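Local coordinates for protein lipolytic enzyme (Clostridium thermocellum, PDB 2VPT) that probably removes acetyl groups from xylan, serving as the family 3 carbohydrate esterase domain of a longer, dockerin-bearing cellulosomal protein, at residues A[14-22]-A[173-184]; A[22-32]-A[50-60]. All blocks are in the same frame, centred on the assembly; numbering follows the deposited sequence.

Interaction 1: residues A[14-22]-A[173-184]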
# COMPACT_ATOMS: atom_id res chain seq x y z
N SER A 14 7.04 2.73 6.10
CA SER A 14 5.80 3.34 5.62
C SER A 14 6.05 4.65 4.87
O SER A 14 5.17 5.09 4.14
CB SER A 14 4.79 3.58 6.71
OG SER A 14 5.37 4.25 7.77
N CYS A 15 7.21 5.27 5.07
CA CYS A 15 7.54 6.49 4.36
C CYS A 15 7.88 6.24 2.90
O CYS A 15 7.82 7.16 2.09
CB CYS A 15 8.68 7.25 5.03
SG CYS A 15 8.38 7.75 6.73
N THR A 16 8.28 5.01 2.57
CA THR A 16 8.52 4.58 1.19
C THR A 16 7.29 3.92 0.58
O THR A 16 6.99 4.12 -0.61
CB THR A 16 9.77 3.67 1.13
OG1 THR A 16 10.91 4.44 1.55
CG2 THR A 16 10.00 3.14 -0.29
N GLU A 17 6.56 3.12 1.36
CA GLU A 17 5.31 2.56 0.88
C GLU A 17 4.29 3.67 0.63
O GLU A 17 3.53 3.60 -0.34
CB GLU A 17 4.76 1.50 1.83
CG GLU A 17 3.56 0.73 1.25
CD GLU A 17 3.29 -0.59 1.95
OE1 GLU A 17 3.60 -0.72 3.16
OE2 GLU A 17 2.76 -1.48 1.26
N GLY A 18 4.31 4.70 1.48
CA GLY A 18 3.54 5.91 1.25
C GLY A 18 2.29 6.12 2.08
O GLY A 18 1.30 6.67 1.61
N MSE A 19 2.32 5.70 3.34
CA MSE A 19 1.22 6.04 4.22
C MSE A 19 1.12 7.56 4.33
O MSE A 19 2.08 8.29 4.08
CB MSE A 19 1.38 5.40 5.59
CG MSE A 19 1.24 3.91 5.57
SE MSE A 19 1.11 3.13 7.35
CE MSE A 19 0.28 1.47 6.92
N GLY A 20 -0.06 8.04 4.70
CA GLY A 20 -0.33 9.48 4.73
C GLY A 20 -1.07 9.88 3.48
O GLY A 20 -1.97 9.17 3.00
N GLY A 21 -0.69 11.03 2.94
CA GLY A 21 -1.30 11.53 1.71
C GLY A 21 -0.61 11.01 0.47
O GLY A 21 0.55 10.60 0.53
N GLY A 22 -1.32 11.03 -0.65
CA GLY A 22 -0.75 10.67 -1.93
C GLY A 22 -1.05 9.29 -2.48
O GLY A 22 -0.37 8.85 -3.39
N SER A 173 0.07 14.62 7.12
CA SER A 173 -1.24 14.15 6.71
C SER A 173 -2.24 14.15 7.86
O SER A 173 -1.91 14.43 9.00
CB SER A 173 -1.12 12.72 6.16
OG SER A 173 -1.02 11.79 7.22
N TRP A 174 -3.48 13.82 7.51
CA TRP A 174 -4.56 13.65 8.48
C TRP A 174 -4.26 12.69 9.64
O TRP A 174 -4.87 12.80 10.70
CB TRP A 174 -5.82 13.18 7.75
CG TRP A 174 -5.60 11.91 7.00
CD1 TRP A 174 -5.13 11.77 5.72
CD2 TRP A 174 -5.80 10.59 7.49
NE1 TRP A 174 -5.02 10.44 5.39
CE2 TRP A 174 -5.43 9.69 6.46
CE3 TRP A 174 -6.26 10.07 8.71
CZ2 TRP A 174 -5.51 8.31 6.61
CZ3 TRP A 174 -6.34 8.70 8.85
CH2 TRP A 174 -5.97 7.84 7.81
N ASP A 175 -3.34 11.74 9.46
CA ASP A 175 -3.01 10.80 10.55
C ASP A 175 -2.05 11.37 11.60
O ASP A 175 -1.78 10.71 12.62
CB ASP A 175 -2.54 9.43 10.01
CG ASP A 175 -1.11 9.41 9.47
OD1 ASP A 175 -0.33 10.37 9.68
OD2 ASP A 175 -0.76 8.39 8.82
N GLY A 176 -1.55 12.58 11.37
CA GLY A 176 -0.72 13.28 12.34
C GLY A 176 0.71 12.81 12.44
O GLY A 176 1.46 13.32 13.27
N LEU A 177 1.12 11.88 11.58
CA LEU A 177 2.46 11.28 11.66
C LEU A 177 3.17 11.24 10.30
O LEU A 177 4.33 11.67 10.17
CB LEU A 177 2.34 9.86 12.21
CG LEU A 177 3.59 9.00 12.33
CD1 LEU A 177 4.61 9.63 13.27
CD2 LEU A 177 3.19 7.61 12.82
N HIS A 178 2.48 10.69 9.30
CA HIS A 178 3.03 10.54 7.97
C HIS A 178 2.83 11.80 7.15
O HIS A 178 1.96 12.63 7.44
CB HIS A 178 2.37 9.37 7.26
CG HIS A 178 2.70 8.05 7.87
ND1 HIS A 178 1.82 7.38 8.69
CD2 HIS A 178 3.82 7.29 7.81
CE1 HIS A 178 2.38 6.25 9.10
NE2 HIS A 178 3.60 6.18 8.59
N LEU A 179 3.66 11.93 6.13
CA LEU A 179 3.62 13.09 5.25
C LEU A 179 2.33 13.19 4.45
O LEU A 179 1.72 12.19 4.09
CB LEU A 179 4.82 13.05 4.28
CG LEU A 179 6.21 13.20 4.90
CD1 LEU A 179 7.24 12.80 3.88
CD2 LEU A 179 6.45 14.62 5.44
N SER A 180 1.94 14.44 4.17
CA SER A 180 0.91 14.74 3.19
C SER A 180 1.46 14.65 1.77
O SER A 180 2.66 14.47 1.56
CB SER A 180 0.44 16.17 3.40
OG SER A 180 1.53 17.05 3.15
N GLU A 181 0.59 14.81 0.78
CA GLU A 181 1.04 14.87 -0.60
C GLU A 181 2.07 15.98 -0.81
O GLU A 181 3.08 15.79 -1.49
CB GLU A 181 -0.18 15.07 -1.51
CG GLU A 181 0.04 14.81 -2.97
CD GLU A 181 -1.29 14.69 -3.70
OE1 GLU A 181 -2.11 15.62 -3.58
OE2 GLU A 181 -1.54 13.66 -4.37
N ILE A 182 1.82 17.14 -0.22
CA ILE A 182 2.77 18.24 -0.28
C ILE A 182 4.10 17.88 0.38
O ILE A 182 5.15 18.15 -0.17
CB ILE A 182 2.17 19.53 0.31
CG1 ILE A 182 1.24 20.16 -0.72
CG2 ILE A 182 3.27 20.53 0.71
CD1 ILE A 182 1.97 20.99 -1.77
N GLY A 183 4.04 17.24 1.54
CA GLY A 183 5.25 16.82 2.22
C GLY A 183 6.06 15.85 1.38
O GLY A 183 7.27 15.96 1.29
N TYR A 184 5.38 14.88 0.76
CA TYR A 184 6.08 13.95 -0.11
C TYR A 184 6.72 14.62 -1.32
O TYR A 184 7.77 14.20 -1.78
CB TYR A 184 5.18 12.79 -0.55
CG TYR A 184 5.00 11.70 0.48
CD1 TYR A 184 6.09 10.99 0.95
CD2 TYR A 184 3.75 11.31 0.92
CE1 TYR A 184 5.95 9.95 1.86
CE2 TYR A 184 3.59 10.29 1.84
CZ TYR A 184 4.70 9.61 2.31
OH TYR A 184 4.56 8.56 3.23
O HOH W 1 -2.12 7.07 7.11
O HOH W 2 -4.55 8.55 2.89

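Interaction 2: residues A[22-32]-A[50-60]. With CA (calcium ion), chain B.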
# COMPACT_ATOMS: atom_id res chain seq x y z
N GLY A 22 -1.32 11.03 -0.65
CA GLY A 22 -0.75 10.67 -1.93
C GLY A 22 -1.05 9.29 -2.48
O GLY A 22 -0.37 8.85 -3.39
N GLU A 23 -2.04 8.60 -1.93
CA GLU A 23 -2.50 7.32 -2.48
C GLU A 23 -1.39 6.28 -2.59
O GLU A 23 -1.29 5.56 -3.58
CB GLU A 23 -3.20 7.52 -3.83
CG GLU A 23 -4.35 8.48 -3.74
CD GLU A 23 -5.26 8.52 -4.94
OE1 GLU A 23 -4.95 7.93 -6.01
OE2 GLU A 23 -6.33 9.16 -4.77
N MSE A 24 -0.58 6.21 -1.55
CA MSE A 24 0.47 5.20 -1.44
C MSE A 24 1.51 5.31 -2.54
O MSE A 24 2.10 4.32 -2.99
CB MSE A 24 -0.12 3.79 -1.35
CG MSE A 24 -1.25 3.62 -0.35
SE MSE A 24 -0.77 3.82 1.53
CE MSE A 24 0.56 2.82 1.36
N GLY A 25 1.76 6.55 -2.96
CA GLY A 25 2.83 6.85 -3.91
C GLY A 25 4.09 7.41 -3.26
O GLY A 25 5.14 7.45 -3.93
N SER A 26 4.03 7.82 -1.99
CA SER A 26 5.20 8.30 -1.31
C SER A 26 5.87 9.42 -2.12
O SER A 26 5.18 10.22 -2.76
CB SER A 26 6.13 7.09 -1.04
OG SER A 26 7.38 7.42 -0.46
N TYR A 27 7.19 9.50 -2.05
CA TYR A 27 7.95 10.43 -2.85
C TYR A 27 8.12 9.94 -4.28
O TYR A 27 8.67 10.65 -5.11
CB TYR A 27 9.33 10.67 -2.21
CG TYR A 27 10.24 9.46 -2.19
CD1 TYR A 27 11.05 9.17 -3.27
CD2 TYR A 27 10.28 8.60 -1.09
CE1 TYR A 27 11.87 8.06 -3.29
CE2 TYR A 27 11.09 7.47 -1.10
CZ TYR A 27 11.89 7.20 -2.20
OH TYR A 27 12.73 6.12 -2.26
N ARG A 28 7.70 8.71 -4.55
CA ARG A 28 7.94 8.08 -5.85
C ARG A 28 7.18 8.78 -6.97
O ARG A 28 7.69 8.92 -8.08
CB ARG A 28 7.63 6.58 -5.79
CG ARG A 28 8.62 5.82 -4.89
CD ARG A 28 8.20 4.41 -4.57
NE ARG A 28 7.10 4.32 -3.62
CZ ARG A 28 5.83 4.02 -3.91
NH1 ARG A 28 5.40 3.82 -5.16
NH2 ARG A 28 4.96 3.97 -2.93
N THR A 29 5.98 9.25 -6.68
CA THR A 29 5.14 9.92 -7.71
C THR A 29 5.88 11.14 -8.27
O THR A 29 6.11 11.26 -9.47
CB THR A 29 3.81 10.34 -7.12
OG1 THR A 29 3.19 9.20 -6.52
CG2 THR A 29 2.88 10.92 -8.19
N GLU A 30 6.26 12.05 -7.39
CA GLU A 30 6.92 13.28 -7.84
C GLU A 30 8.34 13.01 -8.32
O GLU A 30 8.81 13.62 -9.29
CB GLU A 30 6.87 14.33 -6.75
CG GLU A 30 7.52 15.68 -7.07
CD GLU A 30 6.82 16.43 -8.17
OE1 GLU A 30 5.62 16.17 -8.44
OE2 GLU A 30 7.48 17.32 -8.78
N LEU A 31 9.07 12.12 -7.66
CA LEU A 31 10.44 11.89 -8.08
C LEU A 31 10.50 11.26 -9.46
O LEU A 31 11.37 11.60 -10.27
CB LEU A 31 11.21 11.04 -7.06
CG LEU A 31 12.70 10.84 -7.35
CD1 LEU A 31 13.44 12.17 -7.43
CD2 LEU A 31 13.31 9.96 -6.28
N TYR A 32 9.57 10.35 -9.77
CA TYR A 32 9.52 9.76 -11.10
C TYR A 32 9.33 10.84 -12.16
O TYR A 32 9.97 10.79 -13.21
CB TYR A 32 8.40 8.71 -11.19
CG TYR A 32 8.46 7.88 -12.45
CD1 TYR A 32 9.33 6.81 -12.55
CD2 TYR A 32 7.70 8.21 -13.56
CE1 TYR A 32 9.42 6.06 -13.70
CE2 TYR A 32 7.78 7.47 -14.71
CZ TYR A 32 8.63 6.40 -14.79
OH TYR A 32 8.74 5.64 -15.93
N SER A 50 2.14 0.02 -5.51
CA SER A 50 1.15 0.95 -5.00
C SER A 50 1.43 2.35 -5.51
O SER A 50 2.57 2.70 -5.79
CB SER A 50 1.14 0.97 -3.47
OG SER A 50 2.32 1.50 -2.90
N GLY A 51 0.38 3.15 -5.57
CA GLY A 51 0.52 4.52 -6.00
C GLY A 51 -0.75 5.04 -6.62
O GLY A 51 -1.66 4.27 -6.92
N PRO A 52 -0.79 6.35 -6.88
CA PRO A 52 -1.93 6.93 -7.59
C PRO A 52 -1.89 6.54 -9.05
O PRO A 52 -0.86 6.12 -9.56
CB PRO A 52 -1.67 8.42 -7.45
CG PRO A 52 -0.19 8.55 -7.36
CD PRO A 52 0.25 7.35 -6.58
N SER A 53 -3.02 6.71 -9.73
CA SER A 53 -3.10 6.42 -11.16
C SER A 53 -2.05 7.17 -11.98
O SER A 53 -1.58 6.67 -13.00
CB SER A 53 -4.51 6.72 -11.68
OG SER A 53 -5.36 5.61 -11.45
N SER A 54 -1.66 8.35 -11.50
CA SER A 54 -0.73 9.22 -12.22
C SER A 54 0.71 8.72 -12.27
O SER A 54 1.48 9.15 -13.13
CB SER A 54 -0.74 10.63 -11.65
OG SER A 54 -0.12 10.69 -10.37
N LEU A 55 1.09 7.83 -11.34
CA LEU A 55 2.44 7.33 -11.31
C LEU A 55 2.56 6.14 -12.25
O LEU A 55 1.92 5.12 -12.02
CB LEU A 55 2.77 6.89 -9.87
CG LEU A 55 4.10 6.14 -9.64
CD1 LEU A 55 5.29 6.89 -10.23
CD2 LEU A 55 4.30 5.85 -8.13
N PRO A 56 3.34 6.26 -13.34
CA PRO A 56 3.38 5.14 -14.28
C PRO A 56 4.03 3.86 -13.75
O PRO A 56 3.65 2.77 -14.15
CB PRO A 56 4.16 5.72 -15.48
CG PRO A 56 4.01 7.19 -15.33
CD PRO A 56 4.09 7.41 -13.85
N ASP A 57 4.99 4.02 -12.86
CA ASP A 57 5.79 2.91 -12.37
C ASP A 57 5.66 2.85 -10.85
O ASP A 57 6.27 3.65 -10.12
CB ASP A 57 7.25 3.07 -12.80
CG ASP A 57 8.05 1.81 -12.57
OD1 ASP A 57 7.62 0.98 -11.73
OD2 ASP A 57 9.12 1.62 -13.23
N LYS A 58 4.83 1.92 -10.40
CA LYS A 58 4.39 1.85 -9.01
C LYS A 58 5.14 0.78 -8.20
O LYS A 58 4.78 0.51 -7.04
CB LYS A 58 2.88 1.57 -8.97
CG LYS A 58 2.03 2.66 -9.63
CD LYS A 58 0.56 2.20 -9.82
CE LYS A 58 -0.27 3.12 -10.75
NZ LYS A 58 0.14 3.04 -12.16
N ASP A 59 6.19 0.20 -8.78
CA ASP A 59 6.93 -0.86 -8.10
C ASP A 59 7.85 -0.31 -7.02
O ASP A 59 8.45 0.75 -7.19
CB ASP A 59 7.77 -1.64 -9.10
CG ASP A 59 6.95 -2.15 -10.26
OD1 ASP A 59 5.87 -2.74 -10.04
OD2 ASP A 59 7.40 -1.95 -11.41
N HIS A 60 7.98 -1.03 -5.91
CA HIS A 60 8.87 -0.58 -4.83
C HIS A 60 9.10 -1.70 -3.81
O HIS A 60 8.51 -2.78 -3.91
CB HIS A 60 8.31 0.66 -4.14
CG HIS A 60 7.00 0.44 -3.44
ND1 HIS A 60 6.92 -0.04 -2.14
CD2 HIS A 60 5.73 0.64 -3.85
CE1 HIS A 60 5.64 -0.12 -1.79
NE2 HIS A 60 4.90 0.29 -2.81
CA CA B . 9.05 -0.81 -12.67
O HOH W 3 -2.09 2.55 -4.19
O HOH W 4 -5.22 8.04 -8.59
O HOH W 5 7.11 3.20 -7.50
O HOH W 6 9.25 2.85 -15.75
O HOH W 7 7.63 -0.96 -14.50
O HOH W 8 9.57 -3.15 -12.77

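Interaction 1: residues A[14-22]-A[173-184]
Ser14 OG meets His178 NE2 at 2.7 Å. It lies at the edge of the imidazole, near the ring plane, and either atom could be the donor. OG sits between the backbone N and the carbonyl carbon (chi1 51°), which brings it to the ring nitrogen. Cys15 O faces Tyr184 CE1 and also takes a hydrogen bond from Ser26 OG. Gly18 leaves the short helix 14-17 with positive phi. Its N and the N of Met19 both donate to Ser14 O, and its CA packs against Tyr184 OH.

Met19, present as selenomethionine, covers one face of His178. Met19 CB stands 3.6 Å from the centroid of the His178 ring, only 3° off the ring normal, a CH-pi contact. SE approaches the same ring obliquely. Thus His178 has Ser14 at its edge and Met19 on a face, while His178 ND1 donates to Asp175 OD2 over 2.8 Å, on the syn side of that oxygen but tilted from the carboxylate plane. The Ser14-His178-Asp175 arrangement has charge-relay geometry and is consistent with the catalytic triad of SGNH hydrolases. Asp175 OD1 is gripped by Leu177 N and His178 N, which fixes the carboxylate. Trp174 of the second subunit packs its ring near His178.

Met19 O accepts from Tyr184 OH at 2.6 Å, in the carbonyl plane and at the edge of the phenol ring. Gly20 lies against His178 CB and Ser173 OG. A water bonds weakly to its N and donates to Asp175 OD2. Another water donates to Gly20 O and accepts from Trp174 NE1. Gly21 N donates to Leu179 O at 2.9 Å. Gly21 O rests at the edge of Tyr184, 3.3 Å from CD2, and Gly22 CA passes near Glu181 OE2.

Interaction 2: residues A[22-32]-A[50-60]
Arg28 of helix 28-37 lays its guanidinium flat on His60 in this SGNH-type alpha/beta domain. Here the type I' turn 22-25 and the helix pack against a loop that leads into a calcium site. Arg28 CB lies 4.1 Å from Leu55 CD2. The side chain then runs past His60, where Arg28 CD meets His60 CB at 3.8 Å. A bend at chi3 (-73°) turns the guanidinium onto the imidazole. NE bonds to Thr16 O. Arg28 CZ lies 3.4 Å from His60 CD2, with the two planes about 30° apart, and Gly25 O covers the opposite face. Arg28 NH1 donates to Ser50 O at 3.1 Å, close to the guanidinium plane. It also donates to a water that bridges to Asp57 O and Asp59 O. Arg28 NH2 reaches Met24 O at 2.9 Å, from above the carbonyl plane.

Met24 O has a second donor, Ser50 OG, at 2.8 Å in that plane. Ser50 OG in turn accepts from His60 NE2. Ser50 thus joins the imidazole to the turn, beside the direct bond from Arg28.

Before the arginine, Glu23 OE1 lies beside Pro52 CB but also bonds to Trp66 NE1 of the second subunit. Further along, Thr29 OG1 packs on the Pro52 ring at CG and CD. Tyr32 CB touches Leu55 CD1, and its ring meets Pro56 CD and Asp57 CB obliquely. Asp43, Phe44 and Asp59 help to bind the calcium ion. Asp57 OD1 and OD2 both bind it, each 2.5 Å from the calcium, and OD2 also accepts from a water that bonds to Tyr32 OH.

In the fold
The chain leaves strand 5-12 and enters helix 14-17, where the first segment of interaction 1 begins. At the shared Gly22 it passes straight into the first segment of interaction 2. That segment runs into helix 28-37. Strands 41-44 and 48-49 follow. Segment 50-60 then closes interaction 2 as it leads into strand 59-62. Interaction 1 closes much later, when 173-184 comes back at the start of helix 181-203. Interaction 2 is thus nested inside the long loop of interaction 1. Their centres lie about 12 Å apart. Together they tie the probable active site to the calcium-bearing loop, and both also touch the second subunit.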